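PDB 6I28: ORF98 PTP-2 from Cydia pomonella granulosis virus, which probably acts as a dual-specificity phosphatase, removing phosphate from tyrosine and serine or threonine residues of proteins such as MAP kinases. Local coordinates for residues T12-D17 with Q132-K137; N37-V42 with H97-I102. All blocks are in the same frame, centred on the assembly; numbering follows the deposited sequence. Where two conformers were deposited one is given.

Contact 1: residues T12-D17 with Q132-K137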
ATOM      1  N   THR A  12       9.934   5.442  -0.896  1.00 25.96           N
ATOM      2  CA  THR A  12      10.714   5.030   0.255  1.00 25.64           C
ATOM      3  C   THR A  12      10.573   3.526   0.482  1.00 24.86           C
ATOM      4  O   THR A  12       9.462   2.978   0.397  1.00 22.85           O
ATOM      5  CB  THR A  12      10.244   5.785   1.490  1.00 27.24           C
ATOM      6  OG1 THR A  12      10.062   7.170   1.189  1.00 29.42           O
ATOM      7  CG2 THR A  12      11.244   5.629   2.604  1.00 29.04           C
ATOM      8  N   ARG A  13      11.691   2.857   0.749  1.00 24.57           N
ATOM      9  CA  ARG A  13      11.615   1.469   1.171  1.00 25.61           C
ATOM     10  C   ARG A  13      11.049   1.407   2.574  1.00 25.29           C
ATOM     11  O   ARG A  13      11.610   2.024   3.495  1.00 25.10           O
ATOM     12  CB  ARG A  13      12.974   0.770   1.139  1.00 27.12           C
ATOM     13  CG  ARG A  13      12.816  -0.737   1.490  1.00 26.84           C
ATOM     14  CD  ARG A  13      14.138  -1.518   1.481  1.00 27.17           C
ATOM     15  NE  ARG A  13      14.621  -1.894   0.141  1.00 27.21           N
ATOM     16  CZ  ARG A  13      14.141  -2.911  -0.561  1.00 29.12           C
ATOM     17  NH1 ARG A  13      13.159  -3.645  -0.080  1.00 30.19           N
ATOM     18  NH2 ARG A  13      14.656  -3.209  -1.736  1.00 29.86           N
ATOM     19  N   ILE A  14       9.954   0.673   2.745  1.00 24.61           N
ATOM     20  CA  ILE A  14       9.320   0.518   4.057  1.00 24.17           C
ATOM     21  C   ILE A  14       9.848  -0.711   4.812  1.00 24.44           C
ATOM     22  O   ILE A  14      10.109  -0.655   6.019  1.00 26.39           O
ATOM     23  CB  ILE A  14       7.780   0.440   3.876  1.00 24.25           C
ATOM     24  CG1 ILE A  14       7.223   1.690   3.188  1.00 21.74           C
ATOM     25  CG2 ILE A  14       7.066   0.238   5.230  1.00 27.48           C
ATOM     26  CD1 ILE A  14       7.678   3.002   3.868  1.00 21.75           C
ATOM     27  N   ASN A  15       9.980  -1.854   4.156  1.00 24.97           N
ATOM     28  CA  ASN A  15      10.573  -3.062   4.710  1.00 25.58           C
ATOM     29  C   ASN A  15      11.134  -3.867   3.538  1.00 26.11           C
ATOM     30  O   ASN A  15      11.262  -3.345   2.435  1.00 23.73           O
ATOM     31  CB  ASN A  15       9.566  -3.831   5.578  1.00 25.52           C
ATOM     32  CG  ASN A  15       8.398  -4.393   4.810  1.00 25.08           C
ATOM     33  OD1 ASN A  15       8.395  -4.477   3.571  1.00 21.69           O
ATOM     34  ND2 ASN A  15       7.372  -4.812   5.556  1.00 26.70           N
ATOM     35  N   GLN A  16      11.497  -5.136   3.781  1.00 30.20           N
ATOM     36  CA  GLN A  16      12.139  -5.908   2.721  1.00 36.21           C
ATOM     37  C   GLN A  16      11.195  -6.186   1.559  1.00 29.29           C
ATOM     38  O   GLN A  16      11.670  -6.523   0.481  1.00 30.07           O
ATOM     39  CB  GLN A  16      12.692  -7.217   3.273  1.00 51.92           C
ATOM     40  CG  GLN A  16      14.158  -7.086   3.780  1.00 64.64           C
ATOM     41  CD  GLN A  16      15.074  -6.137   2.941  1.00 77.40           C
ATOM     42  OE1 GLN A  16      15.672  -5.189   3.472  1.00 81.28           O
ATOM     43  NE2 GLN A  16      15.162  -6.393   1.634  1.00 84.47           N
ATOM     44  N   ASP A  17       9.881  -6.022   1.745  1.00 23.60           N
ATOM     45  CA  ASP A  17       8.896  -6.358   0.716  1.00 23.46           C
ATOM     46  C   ASP A  17       8.236  -5.171   0.034  1.00 19.52           C
ATOM     47  O   ASP A  17       7.664  -5.341  -1.055  1.00 19.19           O
ATOM     48  CB  ASP A  17       7.736  -7.195   1.312  1.00 25.85           C
ATOM     49  CG  ASP A  17       8.183  -8.424   2.024  1.00 26.91           C
ATOM     50  OD1 ASP A  17       9.061  -9.138   1.474  1.00 25.85           O
ATOM     51  OD2 ASP A  17       7.683  -8.688   3.201  1.00 29.42           O
ATOM     52  N   GLN A 132       3.137   3.675  13.283  1.00 32.61           N
ATOM     53  CA  GLN A 132       4.442   4.148  13.728  1.00 37.91           C
ATOM     54  C   GLN A 132       5.591   3.452  13.005  1.00 37.75           C
ATOM     55  O   GLN A 132       6.575   4.111  12.651  1.00 38.81           O
ATOM     56  CB  GLN A 132       4.580   4.004  15.251  1.00 42.87           C
ATOM     57  CG  GLN A 132       3.517   4.790  16.051  1.00 48.11           C
ATOM     58  CD  GLN A 132       3.761   6.323  16.082  1.00 51.64           C
ATOM     59  OE1 GLN A 132       2.831   7.109  16.276  1.00 53.42           O
ATOM     60  NE2 GLN A 132       5.002   6.731  15.863  1.00 52.84           N
ATOM     61  N   TYR A 133       5.500   2.141  12.766  1.00 37.48           N
ATOM     62  CA  TYR A 133       6.574   1.474  12.030  1.00 37.74           C
ATOM     63  C   TYR A 133       6.759   2.119  10.655  1.00 33.61           C
ATOM     64  O   TYR A 133       7.877   2.493  10.264  1.00 34.63           O
ATOM     65  CB  TYR A 133       6.313  -0.038  11.892  1.00 42.19           C
ATOM     66  CG  TYR A 133       7.468  -0.736  11.181  1.00 46.43           C
ATOM     67  CD1 TYR A 133       8.578  -1.208  11.888  1.00 48.70           C
ATOM     68  CD2 TYR A 133       7.472  -0.875   9.785  1.00 49.67           C
ATOM     69  CE1 TYR A 133       9.652  -1.811  11.240  1.00 51.51           C
ATOM     70  CE2 TYR A 133       8.545  -1.476   9.119  1.00 52.19           C
ATOM     71  CZ  TYR A 133       9.629  -1.946   9.851  1.00 54.12           C
ATOM     72  OH  TYR A 133      10.697  -2.539   9.179  1.00 57.09           O
ATOM     73  N   VAL A 134       5.669   2.252   9.896  1.00 29.55           N
ATOM     74  CA  VAL A 134       5.779   2.853   8.573  1.00 28.61           C
ATOM     75  C   VAL A 134       6.255   4.297   8.653  1.00 30.62           C
ATOM     76  O   VAL A 134       7.058   4.737   7.831  1.00 31.01           O
ATOM     77  CB  VAL A 134       4.451   2.748   7.790  1.00 26.48           C
ATOM     78  CG1 VAL A 134       4.568   3.625   6.588  1.00 24.95           C
ATOM     79  CG2 VAL A 134       4.131   1.302   7.545  1.00 25.68           C
ATOM     80  N   TYR A 135       5.768   5.062   9.649  1.00 33.68           N
ATOM     81  CA  TYR A 135       6.063   6.482   9.736  1.00 37.50           C
ATOM     82  C   TYR A 135       7.525   6.712  10.077  1.00 38.55           C
ATOM     83  O   TYR A 135       8.116   7.707   9.653  1.00 39.84           O
ATOM     84  CB  TYR A 135       5.200   7.147  10.814  1.00 38.91           C
ATOM     85  CG  TYR A 135       5.292   8.666  10.841  1.00 41.74           C
ATOM     86  CD1 TYR A 135       6.274   9.314  11.596  1.00 44.06           C
ATOM     87  CD2 TYR A 135       4.386   9.451  10.145  1.00 43.37           C
ATOM     88  CE1 TYR A 135       6.348  10.706  11.627  1.00 46.54           C
ATOM     89  CE2 TYR A 135       4.451  10.842  10.175  1.00 45.76           C
ATOM     90  CZ  TYR A 135       5.434  11.456  10.908  1.00 46.87           C
ATOM     91  OH  TYR A 135       5.503  12.823  10.933  1.00 48.79           O
ATOM     92  N   GLY A 136       8.128   5.770  10.793  1.00 39.35           N
ATOM     93  CA  GLY A 136       9.554   5.814  11.021  1.00 39.78           C
ATOM     94  C   GLY A 136      10.402   5.733   9.772  1.00 40.59           C
ATOM     95  O   GLY A 136      11.555   6.172   9.802  1.00 42.54           O
ATOM     96  N   LYS A 137       9.882   5.159   8.675  1.00 40.99           N
ATOM     97  CA  LYS A 137      10.640   5.115   7.426  1.00 41.73           C
ATOM     98  C   LYS A 137      10.215   6.189   6.425  1.00 40.47           C
ATOM     99  O   LYS A 137      11.047   6.650   5.635  1.00 40.67           O
ATOM    100  CB  LYS A 137      10.516   3.738   6.750  1.00 46.13           C
ATOM    101  CG  LYS A 137      10.698   2.528   7.688  1.00 48.78           C
ATOM    102  CD  LYS A 137      12.145   1.932   7.650  1.00 54.65           C
ATOM    103  CE  LYS A 137      12.230   0.568   8.379  1.00 57.19           C
ATOM    104  NZ  LYS A 137      12.747  -0.514   7.472  1.00 57.35           N
TER
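Lys-137 and Tyr-133, one turn apart on helix 127-137, meet the backbone of Ile-14 just past the edge strand 11-13 of a dual-specificity phosphatase fold. The ammonium NZ of Lys-137 gives a hydrogen bond of 3.0 Å to Ile-14 O, reaching it from above the carbonyl plane (47° out). Bends at chi2 and chi4 fold the lysine chain over this oxygen, with CE of Lys-137 3.4 Å from Ile-14 O. The Tyr-133 hydroxyl is a second, weaker partner of NZ, while Asn-15 CB sits at the edge of the tyrosine ring. Alongside these polar contacts, Ile-14 has CG1 anti to its carbonyl carbon (chi1 -59°), which leaves CG2 anti to the backbone N and 3.9 Å from Val-134 CG2. Ile-119 of helix 110-123 packs against both Ile-14 and Val-134. One step outward, Asn-15 fixes the turn after the strand: its OD1 accepts from Asp-17 N at 2.8 Å, an Asx turn, and its ND2 hydrogen-bonds a glycerol, probably from the crystallisation liquor. Arg-13 leads away from the helix and bonds through NH1 to Asn-15 O. Thr-12 OG1 accepts a hydrogen bond from Arg-138 NH1, and the methyl CG2 of Thr-12 lies 3.2 Å from Lys-137 O.

Contact 2: residues N37-V42 with H97-I102; sequences NNVGCV and HKTVLI
Val-39 lays its CG1 methyl over the backbone of strand 100-103 at Leu-101, 3.6 Å from Leu-101 N and 3.7 Å from Leu-101 CB. That methyl stands anti to the valine's own backbone N (chi1 171°), which carries it across to the leucine. Asn-38, with positive phi, is the C-prime residue of a Schellman motif that ends helix 27-36 and turns the chain into the sheet. A water joins this turn to the other segment, donating to Asn-38 O at 2.8 Å and accepting from Thr-99 N. Thr-99 OG1, set between its backbone N and carbonyl carbon, comes to 3.4 Å from Val-39 CA. Thr-99 O takes Gly-40 N at 3.0 Å, well off straight at 137°, and more weakly Cys-41 N. Regular parallel pairing follows: Leu-101 N bonds to Cys-41 O at 2.9 Å, nearly straight at 166°, and Val-100 CA adds a CA-H...O contact to the same oxygen. Side chains alternate between the two faces, Cys-41 and Val-100 on one, Val-42 and Leu-101 on the other. Lys-98 extends away to salt bridges with Glu-96 and Asp-63. These are inner parallel strands of the phosphatase domain; strand 100-103 runs into the HCxxGxxR signature, the family's phosphate-binding P-loop. Helix 82-95 packs on Val-100 through Leu-89; helix 27-36 packs on Leu-101 through Met-30 and Val-34, and strands 18-21 and 64-68 flank the pair.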
ATOM      1  N   ASN A  37      15.991  -0.483  -8.238  1.00 24.87           N
ATOM      2  CA  ASN A  37      15.709  -1.088  -6.934  1.00 25.73           C
ATOM      3  C   ASN A  37      15.114  -2.487  -7.017  1.00 23.58           C
ATOM      4  O   ASN A  37      14.711  -3.037  -5.976  1.00 23.82           O
ATOM      5  CB  ASN A  37      14.780  -0.161  -6.138  1.00 25.62           C
ATOM      6  CG  ASN A  37      15.495   1.073  -5.644  1.00 27.77           C
ATOM      7  OD1 ASN A  37      16.350   0.966  -4.763  1.00 30.26           O
ATOM      8  ND2 ASN A  37      15.212   2.228  -6.235  1.00 28.20           N
ATOM      9  N   ASN A  38      15.064  -3.084  -8.218  1.00 22.60           N
ATOM     10  CA  ASN A  38      14.526  -4.439  -8.443  1.00 21.71           C
ATOM     11  C   ASN A  38      13.083  -4.576  -7.950  1.00 21.73           C
ATOM     12  O   ASN A  38      12.707  -5.601  -7.392  1.00 21.61           O
ATOM     13  CB  ASN A  38      15.416  -5.512  -7.805  1.00 24.18           C
ATOM     14  CG  ASN A  38      15.042  -6.900  -8.227  1.00 25.39           C
ATOM     15  OD1 ASN A  38      14.775  -7.148  -9.412  1.00 27.69           O
ATOM     16  ND2 ASN A  38      15.023  -7.830  -7.277  1.00 25.87           N
ATOM     17  N   VAL A  39      12.287  -3.526  -8.123  1.00 20.62           N
ATOM     18  CA  VAL A  39      10.867  -3.609  -7.779  1.00 19.43           C
ATOM     19  C   VAL A  39      10.218  -4.574  -8.758  1.00 20.77           C
ATOM     20  O   VAL A  39      10.275  -4.361  -9.958  1.00 25.47           O
ATOM     21  CB  VAL A  39      10.191  -2.224  -7.837  1.00 17.27           C
ATOM     22  CG1 VAL A  39       8.666  -2.363  -7.683  1.00 18.69           C
ATOM     23  CG2 VAL A  39      10.780  -1.315  -6.767  1.00 18.53           C
ATOM     24  N   GLY A  40       9.554  -5.603  -8.249  1.00 20.54           N
ATOM     25  CA  GLY A  40       8.981  -6.622  -9.104  1.00 20.63           C
ATOM     26  C   GLY A  40       7.541  -6.388  -9.493  1.00 20.97           C
ATOM     27  O   GLY A  40       7.056  -6.972 -10.478  1.00 26.23           O
ATOM     28  N   CYS A  41       6.843  -5.528  -8.768  1.00 20.51           N
ATOM     29  CA  CYS A  41       5.405  -5.345  -8.925  0.66 22.42           C
ATOM     30  C   CYS A  41       5.060  -3.939  -8.440  1.00 20.70           C
ATOM     31  O   CYS A  41       5.731  -3.370  -7.590  1.00 20.49           O
ATOM     32  CB  CYS A  41       4.744  -6.537  -8.194  0.66 26.98           C
ATOM     33  SG  CYS A  41       3.240  -6.359  -7.451  0.66 28.79           S
ATOM     34  N   VAL A  42       4.048  -3.379  -9.055  1.00 19.48           N
ATOM     35  CA  VAL A  42       3.595  -2.029  -8.800  1.00 18.05           C
ATOM     36  C   VAL A  42       2.089  -2.054  -8.596  1.00 17.62           C
ATOM     37  O   VAL A  42       1.361  -2.633  -9.394  1.00 17.34           O
ATOM     38  CB  VAL A  42       3.982  -1.083  -9.945  1.00 17.45           C
ATOM     39  CG1 VAL A  42       3.426   0.275  -9.631  1.00 19.33           C
ATOM     40  CG2 VAL A  42       5.481  -1.018 -10.155  1.00 18.19           C
ATOM     41  N   HIS A  97       7.718 -14.053  -4.764  1.00 36.41           N
ATOM     42  CA  HIS A  97       8.968 -13.481  -4.196  1.00 39.62           C
ATOM     43  C   HIS A  97       9.394 -12.134  -4.791  1.00 30.01           C
ATOM     44  O   HIS A  97      10.593 -11.911  -4.920  1.00 27.71           O
ATOM     45  CB  HIS A  97      10.105 -14.485  -4.406  1.00 57.54           C
ATOM     46  CG  HIS A  97       9.838 -15.794  -3.751  1.00 75.76           C
ATOM     47  ND1 HIS A  97       9.504 -16.902  -4.459  1.00 80.80           N
ATOM     48  CD2 HIS A  97       9.820 -16.148  -2.458  1.00 81.54           C
ATOM     49  CE1 HIS A  97       9.284 -17.890  -3.637  1.00 82.88           C
ATOM     50  NE2 HIS A  97       9.474 -17.462  -2.411  1.00 84.13           N
ATOM     51  N   LYS A  98       8.441 -11.251  -5.038  1.00 25.58           N
ATOM     52  CA  LYS A  98       8.654  -9.942  -5.599  1.00 22.98           C
ATOM     53  C   LYS A  98       8.518  -8.899  -4.512  1.00 23.09           C
ATOM     54  O   LYS A  98       7.798  -9.097  -3.522  1.00 24.90           O
ATOM     55  CB  LYS A  98       7.643  -9.748  -6.720  1.00 21.28           C
ATOM     56  CG  LYS A  98       7.937 -10.648  -7.982  1.00 22.58           C
ATOM     57  CD  LYS A  98       6.718 -10.773  -8.833  1.00 22.23           C
ATOM     58  CE  LYS A  98       7.093 -11.550 -10.112  1.00 24.25           C
ATOM     59  NZ  LYS A  98       5.865 -11.955 -10.907  1.00 27.37           N
ATOM     60  N   THR A  99       9.267  -7.814  -4.668  1.00 21.20           N
ATOM     61  CA  THR A  99       9.016  -6.597  -3.897  1.00 20.54           C
ATOM     62  C   THR A  99       7.960  -5.751  -4.607  1.00 20.85           C
ATOM     63  O   THR A  99       7.784  -5.834  -5.831  1.00 22.99           O
ATOM     64  CB  THR A  99      10.291  -5.794  -3.667  1.00 18.24           C
ATOM     65  OG1 THR A  99      10.794  -5.376  -4.905  1.00 23.56           O
ATOM     66  CG2 THR A  99      11.340  -6.593  -3.012  1.00 14.18           C
ATOM     67  N   VAL A 100       7.239  -4.941  -3.846  1.00 19.56           N
ATOM     68  CA  VAL A 100       6.099  -4.203  -4.395  1.00 19.80           C
ATOM     69  C   VAL A 100       6.277  -2.712  -4.121  1.00 18.37           C
ATOM     70  O   VAL A 100       6.544  -2.314  -2.986  1.00 18.69           O
ATOM     71  CB  VAL A 100       4.768  -4.686  -3.791  1.00 21.42           C
ATOM     72  CG1 VAL A 100       3.596  -4.052  -4.472  1.00 22.28           C
ATOM     73  CG2 VAL A 100       4.607  -6.175  -3.898  1.00 20.83           C
ATOM     74  N   LEU A 101       6.092  -1.897  -5.151  1.00 16.07           N
ATOM     75  CA  LEU A 101       5.939  -0.459  -5.020  1.00 15.11           C
ATOM     76  C   LEU A 101       4.433  -0.176  -5.009  1.00 13.56           C
ATOM     77  O   LEU A 101       3.753  -0.417  -5.994  1.00 13.18           O
ATOM     78  CB  LEU A 101       6.624   0.316  -6.140  1.00 17.33           C
ATOM     79  CG  LEU A 101       6.191   1.782  -6.203  1.00 17.69           C
ATOM     80  CD1 LEU A 101       6.550   2.540  -4.852  1.00 18.89           C
ATOM     81  CD2 LEU A 101       6.763   2.504  -7.428  1.00 18.51           C
ATOM     82  N   ILE A 102       3.930   0.355  -3.909  1.00 14.23           N
ATOM     83  CA  ILE A 102       2.562   0.864  -3.806  1.00 16.35           C
ATOM     84  C   ILE A 102       2.614   2.393  -3.900  1.00 14.33           C
ATOM     85  O   ILE A 102       3.323   3.074  -3.148  1.00 16.74           O
ATOM     86  CB  ILE A 102       1.876   0.457  -2.499  1.00 17.76           C
ATOM     87  CG1 ILE A 102       1.886  -1.059  -2.246  1.00 18.19           C
ATOM     88  CG2 ILE A 102       0.406   0.982  -2.502  1.00 17.46           C
ATOM     89  CD1 ILE A 102       1.709  -1.356  -0.746  1.00 17.24           C
TER
HETATM   90  O   HOH W   1      11.353  -7.917  -6.777  1.00 18.43           O

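Both contacts reach the same five-stranded mixed sheet, their centres 14 Å apart. Along the chain, residues 12-17 come first, then 37-42 and 97-102, and finally 132-137, so contact 1 brackets contact 2. Contact 2 pairs two parallel strands inside the sheet, while contact 1 ties the outermost strand 11-13 and its following turn to helix 127-137. They touch directly: Asp-17 O lies 2.9 Å from Val-100 N, a probable hydrogen bond, and Gln-16 O packs against Thr-99 CG2. The turn after strand 11-13 thus meets helix 127-137 on one hand and, on the other, strand 100-103, which leads into the signature loop of the phosphatase.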